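Local coordinates for protein coronin (Toxoplasma gondii, PDB 4OZU) that probably binds actin filaments and contributes to host-cell invasion and egress by the parasite, here represented by its WD40 beta-propeller domain, at residues D225-R230 with I387-V392; Q243-A248 with K287-C292; M247-T252 with P258-E263; P273-D276 with M281-V284; R293-Q296 with T301-S304. All coordinates share one frame; numbering follows the deposited sequence. Where two conformers were deposited one is given.

Contact 1: residues D225-R230 with I387-V392; sequences DGLAGR and IRRRSV
L227 and R389 make a small surface contact on the seven-bladed WD40 beta-propeller. L227 lies in the loop that joins strands 220-223 and 233-239, the first two strands of one blade. R389 lies in the C-terminal tail, on the short strand 389-390, which pairs antiparallel with strand 367-368. The contact therefore lays the tail over a loop between two blade strands. It is mainly a matter of one arginine plane and one leucine. The guanidinium of R389 is sandwiched. L227 CB sits over one face, 3.6 Å from R389 NH2 and 3.8 Å from R389 CZ. L227 CD1 lies on the same face, over the centre of the group. The opposite face carries I387 CD1, from the same tail, which lies 3.6 Å above the R389 guanidinium plane and toward its rim. R389 reaches this far because its chain runs extended from CG to NE. Its last torsion (chi4 -84°) turns the flat group broadside, so that a face meets the leucine. No hydrogen bond crosses between the two segments. The polar link runs through a third residue: E277 OE1 forms a salt bridge with R389 NH2 and also accepts from L227 N. R389 NH1 donates to P366 O. These two partners should fix the rotation of the guanidinium. G226, at a positive phi of 69°, brings its carbonyl carbon near the same nitrogen: G226 C lies 4.3 Å from R389 NH2.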
# COMPACT_ATOMS: atom_id res chain seq x y z
N ASP A 225 -5.49 -0.71 -12.30
CA ASP A 225 -6.70 -0.18 -12.93
C ASP A 225 -6.90 1.25 -12.41
O ASP A 225 -5.95 2.03 -12.41
CB ASP A 225 -7.92 -1.11 -12.68
CG ASP A 225 -8.15 -1.46 -11.21
OD1 ASP A 225 -7.26 -1.30 -10.34
OD2 ASP A 225 -9.27 -1.94 -10.91
N GLY A 226 -8.10 1.62 -11.99
CA GLY A 226 -8.33 3.00 -11.59
C GLY A 226 -8.29 3.97 -12.76
O GLY A 226 -8.42 3.58 -13.93
N LEU A 227 -8.10 5.25 -12.45
CA LEU A 227 -8.25 6.32 -13.44
C LEU A 227 -7.22 6.25 -14.55
O LEU A 227 -7.55 6.45 -15.73
CB LEU A 227 -8.13 7.68 -12.75
CG LEU A 227 -8.48 8.87 -13.64
CD1 LEU A 227 -9.96 8.86 -13.96
CD2 LEU A 227 -8.07 10.19 -12.98
N ALA A 228 -5.96 6.03 -14.18
CA ALA A 228 -4.86 6.08 -15.14
C ALA A 228 -4.55 4.72 -15.71
O ALA A 228 -3.84 4.61 -16.71
CB ALA A 228 -3.61 6.67 -14.47
N GLY A 229 -5.05 3.68 -15.05
CA GLY A 229 -4.72 2.32 -15.42
C GLY A 229 -5.65 1.72 -16.46
O GLY A 229 -6.23 2.43 -17.27
N ARG A 230 -5.76 0.40 -16.45
CA ARG A 230 -6.64 -0.31 -17.37
C ARG A 230 -7.47 -1.33 -16.61
O ARG A 230 -6.95 -2.04 -15.75
CB ARG A 230 -5.83 -0.99 -18.48
CG ARG A 230 -5.23 -0.03 -19.49
CD ARG A 230 -6.33 0.73 -20.23
NE ARG A 230 -5.85 1.62 -21.28
CZ ARG A 230 -5.54 2.90 -21.10
NH1 ARG A 230 -5.63 3.47 -19.90
NH2 ARG A 230 -5.12 3.62 -22.13
N ILE A 387 -15.20 4.41 -7.39
CA ILE A 387 -14.80 5.16 -6.20
C ILE A 387 -15.14 6.64 -6.36
O ILE A 387 -15.17 7.19 -7.47
CB ILE A 387 -13.30 5.03 -5.87
CG1 ILE A 387 -12.42 5.47 -7.05
CG2 ILE A 387 -12.97 3.60 -5.45
CD1 ILE A 387 -11.02 5.89 -6.61
N ARG A 388 -15.43 7.27 -5.24
CA ARG A 388 -15.73 8.68 -5.25
C ARG A 388 -14.43 9.47 -5.32
O ARG A 388 -13.40 9.05 -4.76
CB ARG A 388 -16.54 9.06 -4.01
CG ARG A 388 -17.97 8.56 -4.09
CD ARG A 388 -18.80 9.01 -2.92
NE ARG A 388 -20.15 8.47 -2.97
CZ ARG A 388 -21.06 8.65 -2.01
NH1 ARG A 388 -20.75 9.35 -0.93
NH2 ARG A 388 -22.27 8.12 -2.13
N ARG A 389 -14.48 10.59 -6.03
CA ARG A 389 -13.32 11.41 -6.30
C ARG A 389 -13.55 12.87 -5.95
O ARG A 389 -14.68 13.36 -5.96
CB ARG A 389 -12.93 11.31 -7.77
CG ARG A 389 -12.55 9.92 -8.20
CD ARG A 389 -12.18 9.85 -9.66
NE ARG A 389 -11.78 8.48 -9.98
CZ ARG A 389 -10.56 7.98 -9.78
NH1 ARG A 389 -9.59 8.75 -9.29
NH2 ARG A 389 -10.32 6.72 -10.08
N ARG A 390 -12.46 13.56 -5.64
CA ARG A 390 -12.50 14.98 -5.32
C ARG A 390 -11.41 15.70 -6.08
O ARG A 390 -10.24 15.29 -6.03
CB ARG A 390 -12.34 15.21 -3.82
CG ARG A 390 -12.38 16.68 -3.41
CD ARG A 390 -12.12 16.86 -1.92
NE ARG A 390 -13.27 16.49 -1.10
CZ ARG A 390 -14.29 17.30 -0.83
NH1 ARG A 390 -14.32 18.54 -1.31
NH2 ARG A 390 -15.29 16.88 -0.07
N SER A 391 -11.78 16.75 -6.79
CA SER A 391 -10.80 17.64 -7.40
C SER A 391 -10.30 18.61 -6.35
O SER A 391 -11.02 19.51 -5.92
CB SER A 391 -11.39 18.39 -8.60
OG SER A 391 -11.31 17.62 -9.78
N VAL A 392 -9.07 18.40 -5.91
CA VAL A 392 -8.46 19.19 -4.85
C VAL A 392 -7.74 20.37 -5.46
O VAL A 392 -7.10 20.24 -6.51
CB VAL A 392 -7.45 18.36 -4.03
CG1 VAL A 392 -6.90 19.16 -2.86
CG2 VAL A 392 -8.09 17.09 -3.54

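Contact 2: residues Q243-A248 with K287-C292; sequences QEREMA and KGDSSC
R245 and D289 form a salt bridge between neighbouring blades of the WD40 propeller. No other residues of the two segments touch. The ionic part uses both terminal nitrogens of the arginine on a single carboxylate oxygen. NH1 of R245 lies 2.8 Å from OD2 of D289, and NH2 of R245 lies 3.1 Å from the same OD2. The first bond is the straighter, at 154° at the hydrogen; the second is more bent. The two side chains come from opposite directions and meet end-on. OD2 lies in the guanidinium plane, but the carboxylate is turned strongly against it, the planes being 74° apart. NH1 therefore meets the syn lone pair of OD2, while NH2 comes to it from above the carboxylate plane. The bridge is not bidentate on the carboxylate: OD1 of D289 stays 3.8 Å from NH1 of R245.

The R245 chain bends at chi3 (-67°), which presents its NH1 and NH2 edge to the aspartate. Further hydrogen bonds hold the group. NE makes a salt bridge with D265 OD1, and NH1 also donates to S269 O. With acidic groups at two sides, the guanidinium is probably well neutralised in its largely buried setting.

In van der Waals contact, the side chains of R245 and D289 both touch L271 of strand 271-275. R245 stands at the start of strand 245-251, the third strand of its blade. D289 is in the turn joining strands 281-286 and 291-298 of the next blade, and strand 271-275 passes beside the bridge.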
# COMPACT_ATOMS: atom_id res chain seq x y z
N GLN A 243 17.16 -15.60 -11.50
CA GLN A 243 17.03 -14.79 -10.28
C GLN A 243 17.24 -13.29 -10.52
O GLN A 243 17.53 -12.55 -9.58
CB GLN A 243 18.01 -15.28 -9.21
CG GLN A 243 17.74 -16.71 -8.76
CD GLN A 243 16.48 -16.83 -7.91
OE1 GLN A 243 15.77 -15.85 -7.70
NE2 GLN A 243 16.21 -18.03 -7.42
N GLU A 244 17.07 -12.84 -11.75
CA GLU A 244 17.06 -11.41 -12.03
C GLU A 244 15.69 -10.84 -11.64
O GLU A 244 14.69 -11.55 -11.69
CB GLU A 244 17.36 -11.12 -13.51
CG GLU A 244 16.25 -11.46 -14.51
CD GLU A 244 16.31 -12.90 -15.00
OE1 GLU A 244 16.51 -13.81 -14.17
OE2 GLU A 244 16.15 -13.12 -16.22
N ARG A 245 15.64 -9.57 -11.26
CA ARG A 245 14.37 -8.95 -10.90
C ARG A 245 13.65 -8.48 -12.16
O ARG A 245 14.25 -7.88 -13.05
CB ARG A 245 14.57 -7.79 -9.92
CG ARG A 245 15.26 -8.24 -8.63
CD ARG A 245 15.08 -7.27 -7.46
NE ARG A 245 15.74 -5.99 -7.68
CZ ARG A 245 15.94 -5.09 -6.73
NH1 ARG A 245 15.53 -5.32 -5.49
NH2 ARG A 245 16.56 -3.95 -7.02
N GLU A 246 12.36 -8.78 -12.23
CA GLU A 246 11.57 -8.50 -13.41
C GLU A 246 10.14 -8.14 -13.04
O GLU A 246 9.75 -8.22 -11.88
CB GLU A 246 11.58 -9.70 -14.36
CG GLU A 246 11.10 -10.97 -13.69
CD GLU A 246 11.13 -12.16 -14.63
OE1 GLU A 246 12.08 -12.26 -15.44
OE2 GLU A 246 10.20 -12.99 -14.56
N MET A 247 9.35 -7.76 -14.03
CA MET A 247 7.98 -7.35 -13.78
C MET A 247 7.08 -7.76 -14.93
O MET A 247 7.55 -8.05 -16.03
CB MET A 247 7.90 -5.84 -13.59
CG MET A 247 8.42 -5.07 -14.77
SD MET A 247 8.50 -3.29 -14.47
CE MET A 247 9.38 -2.75 -15.94
N ALA A 248 5.78 -7.77 -14.66
CA ALA A 248 4.80 -8.15 -15.67
C ALA A 248 3.49 -7.42 -15.44
O ALA A 248 3.13 -7.10 -14.31
CB ALA A 248 4.57 -9.64 -15.66
N LYS A 287 13.03 -3.31 0.05
CA LYS A 287 13.61 -3.13 1.38
C LYS A 287 15.07 -3.58 1.35
O LYS A 287 15.38 -4.67 0.85
CB LYS A 287 12.84 -3.92 2.43
CG LYS A 287 11.40 -3.48 2.60
CD LYS A 287 10.64 -4.46 3.48
CE LYS A 287 9.90 -3.73 4.59
NZ LYS A 287 9.28 -4.68 5.55
N GLY A 288 15.95 -2.75 1.89
CA GLY A 288 17.37 -3.03 1.88
C GLY A 288 18.09 -2.37 0.72
O GLY A 288 19.32 -2.20 0.77
N ASP A 289 17.35 -1.98 -0.31
CA ASP A 289 17.90 -1.24 -1.44
C ASP A 289 18.09 0.22 -1.04
O ASP A 289 17.32 0.74 -0.24
CB ASP A 289 16.99 -1.32 -2.68
CG ASP A 289 16.93 -2.71 -3.29
OD1 ASP A 289 17.77 -3.56 -2.93
OD2 ASP A 289 16.07 -2.93 -4.16
N SER A 290 19.10 0.86 -1.61
CA SER A 290 19.32 2.28 -1.36
C SER A 290 18.68 3.16 -2.44
O SER A 290 18.76 4.39 -2.38
CB SER A 290 20.82 2.59 -1.26
OG SER A 290 21.50 2.24 -2.46
N SER A 291 18.02 2.53 -3.42
CA SER A 291 17.38 3.26 -4.51
C SER A 291 15.97 2.75 -4.79
O SER A 291 15.61 1.63 -4.43
CB SER A 291 18.23 3.17 -5.78
OG SER A 291 18.36 1.83 -6.20
N CYS A 292 15.18 3.61 -5.43
CA CYS A 292 13.82 3.30 -5.85
C CYS A 292 13.61 3.85 -7.26
O CYS A 292 13.88 5.02 -7.50
CB CYS A 292 12.79 3.93 -4.90
SG CYS A 292 11.27 4.42 -5.75

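Contact 3: residues M247-T252 with P258-E263; sequences MAIWDT and PVYHAE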
# COMPACT_ATOMS: atom_id res chain seq x y z
N MET A 247 9.35 -7.76 -14.03
CA MET A 247 7.98 -7.35 -13.78
C MET A 247 7.08 -7.76 -14.93
O MET A 247 7.55 -8.05 -16.03
CB MET A 247 7.90 -5.84 -13.59
CG MET A 247 8.42 -5.07 -14.77
SD MET A 247 8.50 -3.29 -14.47
CE MET A 247 9.38 -2.75 -15.94
N ALA A 248 5.78 -7.77 -14.66
CA ALA A 248 4.80 -8.15 -15.67
C ALA A 248 3.49 -7.42 -15.44
O ALA A 248 3.13 -7.10 -14.31
CB ALA A 248 4.57 -9.64 -15.66
N ILE A 249 2.81 -7.14 -16.55
CA ILE A 249 1.44 -6.63 -16.55
C ILE A 249 0.52 -7.75 -17.03
O ILE A 249 0.82 -8.41 -18.03
CB ILE A 249 1.28 -5.40 -17.46
CG1 ILE A 249 2.09 -4.22 -16.89
CG2 ILE A 249 -0.20 -5.02 -17.61
CD1 ILE A 249 2.10 -2.99 -17.78
N TRP A 250 -0.57 -7.96 -16.30
CA TRP A 250 -1.53 -9.02 -16.59
C TRP A 250 -2.91 -8.45 -16.79
O TRP A 250 -3.32 -7.53 -16.08
CB TRP A 250 -1.59 -10.04 -15.45
CG TRP A 250 -0.26 -10.54 -15.06
CD1 TRP A 250 0.61 -9.94 -14.20
CD2 TRP A 250 0.37 -11.74 -15.52
NE1 TRP A 250 1.75 -10.70 -14.09
CE2 TRP A 250 1.63 -11.80 -14.90
CE3 TRP A 250 -0.01 -12.75 -16.41
CZ2 TRP A 250 2.51 -12.85 -15.12
CZ3 TRP A 250 0.87 -13.79 -16.63
CH2 TRP A 250 2.12 -13.83 -15.99
N ASP A 251 -3.61 -9.03 -17.75
CA ASP A 251 -5.01 -8.76 -17.99
C ASP A 251 -5.80 -9.94 -17.44
O ASP A 251 -5.70 -11.05 -17.95
CB ASP A 251 -5.26 -8.59 -19.49
CG ASP A 251 -6.71 -8.33 -19.83
OD1 ASP A 251 -7.57 -8.34 -18.92
OD2 ASP A 251 -7.00 -8.12 -21.03
N THR A 252 -6.58 -9.70 -16.39
CA THR A 252 -7.28 -10.80 -15.72
C THR A 252 -8.39 -11.41 -16.57
O THR A 252 -8.95 -12.45 -16.21
CB THR A 252 -7.88 -10.35 -14.37
OG1 THR A 252 -8.70 -9.19 -14.56
CG2 THR A 252 -6.76 -10.02 -13.39
N PRO A 258 1.55 -12.74 -19.82
CA PRO A 258 1.63 -11.29 -19.59
C PRO A 258 1.23 -10.50 -20.82
O PRO A 258 1.44 -10.95 -21.95
CB PRO A 258 3.11 -11.06 -19.26
CG PRO A 258 3.67 -12.39 -18.94
CD PRO A 258 2.86 -13.40 -19.68
N VAL A 259 0.64 -9.33 -20.59
CA VAL A 259 0.43 -8.34 -21.63
C VAL A 259 1.78 -7.70 -21.94
O VAL A 259 2.07 -7.35 -23.08
CB VAL A 259 -0.58 -7.27 -21.20
CG1 VAL A 259 -0.65 -6.14 -22.22
CG2 VAL A 259 -1.95 -7.90 -21.00
N TYR A 260 2.59 -7.57 -20.90
CA TYR A 260 3.90 -6.95 -20.98
C TYR A 260 4.82 -7.59 -19.92
O TYR A 260 4.37 -7.89 -18.81
CB TYR A 260 3.78 -5.43 -20.77
CG TYR A 260 5.10 -4.70 -20.71
CD1 TYR A 260 5.81 -4.41 -21.87
CD2 TYR A 260 5.64 -4.31 -19.50
CE1 TYR A 260 7.02 -3.75 -21.81
CE2 TYR A 260 6.85 -3.65 -19.43
CZ TYR A 260 7.53 -3.37 -20.59
OH TYR A 260 8.74 -2.70 -20.51
N HIS A 261 6.08 -7.82 -20.28
CA HIS A 261 7.05 -8.40 -19.36
C HIS A 261 8.41 -7.77 -19.62
O HIS A 261 8.81 -7.59 -20.77
CB HIS A 261 7.12 -9.92 -19.55
CG HIS A 261 8.06 -10.61 -18.61
ND1 HIS A 261 9.42 -10.69 -18.83
CD2 HIS A 261 7.84 -11.26 -17.44
CE1 HIS A 261 9.99 -11.36 -17.84
NE2 HIS A 261 9.05 -11.71 -16.98
N ALA A 262 9.12 -7.42 -18.55
CA ALA A 262 10.44 -6.82 -18.70
C ALA A 262 11.34 -7.07 -17.50
O ALA A 262 10.87 -7.15 -16.36
CB ALA A 262 10.31 -5.32 -18.94
N GLU A 263 12.63 -7.18 -17.77
CA GLU A 263 13.64 -7.24 -16.72
C GLU A 263 13.80 -5.86 -16.08
O GLU A 263 13.66 -4.84 -16.75
CB GLU A 263 14.97 -7.73 -17.30
CG GLU A 263 16.08 -7.94 -16.27
CD GLU A 263 17.35 -8.53 -16.87
OE1 GLU A 263 17.26 -9.12 -17.97
OE2 GLU A 263 18.42 -8.39 -16.26
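A beta hairpin forms the two outer strands of one propeller blade, with strand 245-251 antiparallel to strand 260-265. M247 and A262 are a hydrogen-bonded pair: M247 N to A262 O is 2.8 Å, and A262 N to M247 O is 3.0 Å. A248 and H261 follow as a non-hydrogen-bonded pair. I249 N then donates to Y260 O over 2.8 Å. The register slips at I249 O. It takes V259 N at 2.7 Å and Y260 N only weakly at 3.5 Å. V259 and Y260 thus both face I249, a classic beta bulge.

M247, I249, Y260 and A262 share one face. In the conformer given, the extended M247 chain puts CE 4.1 Å from A262 CB and at the edge of the Y260 ring. The other face holds A248 and H261. The H261 imidazole lies with one face over the carbonyl oxygen of M247, and its NE2 bonds to E246 OE2. Near the loop end, P258 sits over the six-membered ring of W250 in a CH-pi contact, with P258 CG 3.6 Å from W250 CH2. The W250 indole nitrogen donates to T236 OG1, which helps fix the ring. V259 CG2 touches D251 CB at 3.7 Å. The bulge is a local feature of this hairpin; pairing of the two outer strands in a four-stranded antiparallel blade is typical of the WD40 propeller.

Contact 4: residues P273-D276 with M281-V284; sequences PIFD and MLYV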
# COMPACT_ATOMS: atom_id res chain seq x y z
N PRO A 273 5.55 -3.04 -5.41
CA PRO A 273 4.99 -2.07 -6.36
C PRO A 273 3.97 -1.16 -5.70
O PRO A 273 3.09 -1.64 -4.98
CB PRO A 273 4.34 -2.97 -7.42
CG PRO A 273 3.89 -4.16 -6.64
CD PRO A 273 4.90 -4.35 -5.53
N ILE A 274 4.10 0.14 -5.95
CA ILE A 274 3.15 1.14 -5.46
C ILE A 274 2.57 1.90 -6.65
O ILE A 274 3.31 2.55 -7.39
CB ILE A 274 3.83 2.15 -4.50
CG1 ILE A 274 4.45 1.41 -3.31
CG2 ILE A 274 2.84 3.21 -4.04
CD1 ILE A 274 3.46 0.64 -2.46
N PHE A 275 1.25 1.80 -6.83
CA PHE A 275 0.59 2.46 -7.95
C PHE A 275 -0.17 3.71 -7.52
O PHE A 275 -1.00 3.67 -6.61
CB PHE A 275 -0.38 1.49 -8.64
CG PHE A 275 -0.93 1.99 -9.95
CD1 PHE A 275 -0.08 2.46 -10.95
CD2 PHE A 275 -2.29 1.96 -10.20
CE1 PHE A 275 -0.59 2.89 -12.16
CE2 PHE A 275 -2.81 2.40 -11.41
CZ PHE A 275 -1.96 2.86 -12.39
N ASP A 276 0.14 4.81 -8.19
CA ASP A 276 -0.63 6.05 -8.10
C ASP A 276 -1.70 5.95 -9.18
O ASP A 276 -1.44 6.20 -10.35
CB ASP A 276 0.28 7.27 -8.30
CG ASP A 276 -0.47 8.60 -8.40
OD1 ASP A 276 -1.73 8.60 -8.42
OD2 ASP A 276 0.21 9.66 -8.49
N MET A 281 1.69 6.79 -12.11
CA MET A 281 3.04 6.55 -11.62
C MET A 281 3.08 5.22 -10.88
O MET A 281 2.18 4.89 -10.09
CB MET A 281 3.52 7.66 -10.69
CG MET A 281 3.78 9.01 -11.35
SD MET A 281 4.77 8.96 -12.86
CE MET A 281 6.25 8.12 -12.31
N LEU A 282 4.14 4.46 -11.14
CA LEU A 282 4.30 3.13 -10.57
C LEU A 282 5.70 3.02 -9.99
O LEU A 282 6.68 3.03 -10.72
CB LEU A 282 4.05 2.06 -11.64
CG LEU A 282 4.01 0.59 -11.22
CD1 LEU A 282 2.99 0.33 -10.12
CD2 LEU A 282 3.70 -0.27 -12.43
N TYR A 283 5.78 2.96 -8.66
CA TYR A 283 7.06 2.89 -7.97
C TYR A 283 7.36 1.45 -7.58
O TYR A 283 6.46 0.73 -7.17
CB TYR A 283 7.05 3.78 -6.72
CG TYR A 283 6.61 5.21 -6.97
CD1 TYR A 283 5.26 5.54 -7.00
CD2 TYR A 283 7.53 6.23 -7.17
CE1 TYR A 283 4.84 6.83 -7.22
CE2 TYR A 283 7.12 7.54 -7.39
CZ TYR A 283 5.77 7.83 -7.42
OH TYR A 283 5.34 9.11 -7.64
N VAL A 284 8.61 1.02 -7.73
CA VAL A 284 9.03 -0.30 -7.27
C VAL A 284 10.16 -0.13 -6.28
O VAL A 284 11.22 0.39 -6.61
CB VAL A 284 9.44 -1.23 -8.45
CG1 VAL A 284 8.22 -1.55 -9.30
CG2 VAL A 284 10.53 -0.60 -9.31
O HOH W 1 2.60 9.43 -7.12
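I274 and Y283 are a hydrogen-bonded pair in the hairpin of strands 271-275 and 281-286. I274 N donates to Y283 O at 2.7 Å, and Y283 N donates to I274 O at 2.8 Å. Both donors lie in the acceptor's carbonyl plane. D276 N adds a third bond, to M281 O at 2.8 Å. Two of these oxygens also receive CA-H contacts: P273 CA reaches Y283 O, and L282 CA reaches I274 O.

A water joins the side chains. It donates to D276 OD2 and is hydrogen-bonded to Y283 OH, 2.8 Å from each. The D276 carboxylate has more partners. T279 OG1 and K322 NZ meet OD2, and T278 N meets OD1. These fix the carboxylate at the turn, and the lysine would probably favour its charged form.

On the face of P273, F275, L282 and V284, the F275 and L282 side chains cross at about a right angle, with F275 CD1 3.8 Å from L282 CD1. With chi1 at -173°, L282 CG stands opposite the backbone N, and CD1 comes back toward the partner strand. This hairpin makes up the two inner strands of a WD40 propeller blade.

Contact 5: residues R293-Q296 with T301-S304; sequences RYYQ and TLRS
Backbone bonds between Q296 and R303 pair strands 291-298 and 301-309. Q296 N gives to R303 O over 2.8 Å, and R303 N gives to Q296 O over 2.9 Å. Next to them Y295 and S304 form a non-hydrogen-bonded pair. The strands are strongly twisted, their short segments running at 142°.

Packing gathers on Y295. Its CB touches L302 CD1 at 3.7 Å. L302 CG turns away from its own backbone N (chi1 -163°), and the methyl thereby swings over to the partner strand. Y295 CD2 lies 3.6 Å from S304 CA. The carbonyl oxygen of R303 lies near the plane of the tyrosine ring, at its edge.

Waters make the polar side-chain links. One water donates to Y294 O at 2.9 Å, accepts from R293 NH2 at 3.3 Å, and stands over the centre of one face of the Y295 ring. S304 OG comes to the edge of the R293 guanidinium, near its plane. A second water donates to Q296 OE1 at 2.9 Å and takes a weak bond from R303 NH1, which also donates to H298 O. The amide of Q296 has further partners. Its NE2 donates to T279 O and P10 O, and OE1 accepts from I12 N. T301 CB lies over one face of the R303 guanidinium, toward its rim. A twisted antiparallel hairpin at the outer edge of a blade is characteristic of a WD40 propeller.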
# COMPACT_ATOMS: atom_id res chain seq x y z
N ARG A 293 13.15 3.01 -8.18
CA ARG A 293 12.87 3.50 -9.53
C ARG A 293 11.38 3.50 -9.81
O ARG A 293 10.60 2.79 -9.17
CB ARG A 293 13.61 2.67 -10.58
CG ARG A 293 13.28 1.20 -10.61
CD ARG A 293 14.12 0.51 -11.67
NE ARG A 293 13.91 1.10 -12.99
CZ ARG A 293 14.58 0.75 -14.08
NH1 ARG A 293 15.52 -0.19 -14.03
NH2 ARG A 293 14.31 1.35 -15.24
N TYR A 294 10.98 4.34 -10.76
CA TYR A 294 9.58 4.49 -11.08
C TYR A 294 9.33 4.64 -12.57
O TYR A 294 10.20 5.04 -13.35
CB TYR A 294 8.98 5.67 -10.31
CG TYR A 294 9.88 6.86 -10.16
CD1 TYR A 294 10.80 6.93 -9.12
CD2 TYR A 294 9.80 7.94 -11.04
CE1 TYR A 294 11.62 8.04 -8.96
CE2 TYR A 294 10.62 9.05 -10.88
CZ TYR A 294 11.52 9.09 -9.85
OH TYR A 294 12.34 10.19 -9.70
N TYR A 295 8.10 4.29 -12.91
CA TYR A 295 7.61 4.19 -14.27
C TYR A 295 6.28 4.93 -14.33
O TYR A 295 5.66 5.14 -13.29
CB TYR A 295 7.38 2.73 -14.67
CG TYR A 295 8.58 1.83 -14.50
CD1 TYR A 295 8.93 1.32 -13.26
CD2 TYR A 295 9.35 1.48 -15.60
CE1 TYR A 295 10.03 0.49 -13.11
CE2 TYR A 295 10.45 0.66 -15.46
CZ TYR A 295 10.79 0.17 -14.22
OH TYR A 295 11.88 -0.65 -14.10
N GLN A 296 5.84 5.30 -15.53
CA GLN A 296 4.45 5.70 -15.69
C GLN A 296 3.72 4.71 -16.57
O GLN A 296 4.17 4.39 -17.67
CB GLN A 296 4.31 7.09 -16.29
CG GLN A 296 2.86 7.57 -16.18
CD GLN A 296 2.58 8.88 -16.87
OE1 GLN A 296 3.20 9.22 -17.88
NE2 GLN A 296 1.63 9.64 -16.33
N THR A 301 0.61 1.67 -21.78
CA THR A 301 2.03 1.40 -21.97
C THR A 301 2.81 1.79 -20.72
O THR A 301 2.52 2.82 -20.11
CB THR A 301 2.61 2.19 -23.17
OG1 THR A 301 1.80 1.96 -24.33
CG2 THR A 301 4.04 1.78 -23.45
N LEU A 302 3.80 0.98 -20.36
CA LEU A 302 4.68 1.28 -19.23
C LEU A 302 5.97 1.92 -19.73
O LEU A 302 6.63 1.38 -20.61
CB LEU A 302 4.98 0.01 -18.44
CG LEU A 302 5.53 0.20 -17.02
CD1 LEU A 302 4.54 0.93 -16.12
CD2 LEU A 302 5.88 -1.15 -16.43
N ARG A 303 6.32 3.07 -19.16
CA ARG A 303 7.52 3.81 -19.55
C ARG A 303 8.37 4.16 -18.34
O ARG A 303 7.86 4.63 -17.33
CB ARG A 303 7.14 5.09 -20.31
CG ARG A 303 6.29 4.84 -21.55
CD ARG A 303 6.07 6.13 -22.33
NE ARG A 303 5.04 5.99 -23.36
CZ ARG A 303 3.74 5.89 -23.11
NH1 ARG A 303 3.29 5.89 -21.86
NH2 ARG A 303 2.88 5.77 -24.12
N SER A 304 9.68 3.91 -18.45
CA SER A 304 10.61 4.30 -17.41
C SER A 304 10.67 5.81 -17.33
O SER A 304 10.75 6.48 -18.37
CB SER A 304 12.00 3.72 -17.68
OG SER A 304 12.87 3.92 -16.57
O HOH W 2 12.81 4.00 -14.05
O HOH W 3 4.24 7.78 -20.14

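In the fold
Contacts 4 and 5 are the inner and outer hairpins of one blade, their centres 9 Å apart, and are stitched by L282 N to Y295 O (2.7 Å) and V284 N to R293 O (3.0 Å). Contact 3 belongs to the preceding blade. It packs on contact 5 through Y260 CE2, 4.0 Å from L302 CD2, and, in the conformer given, through M247 CE, 3.6 Å from Y295 CE2. Contact 2 bridges the same two blades; it shares M247 and A248 with contact 3. Contact 1 touches contact 4 where D225 O meets F275 CE2 (3.3 Å), but its centre is about 27 Å from that of contact 2. The side chain of H261 in contact 3 is about 3 Å from a bound Tris molecule, probably from the crystallisation liquor.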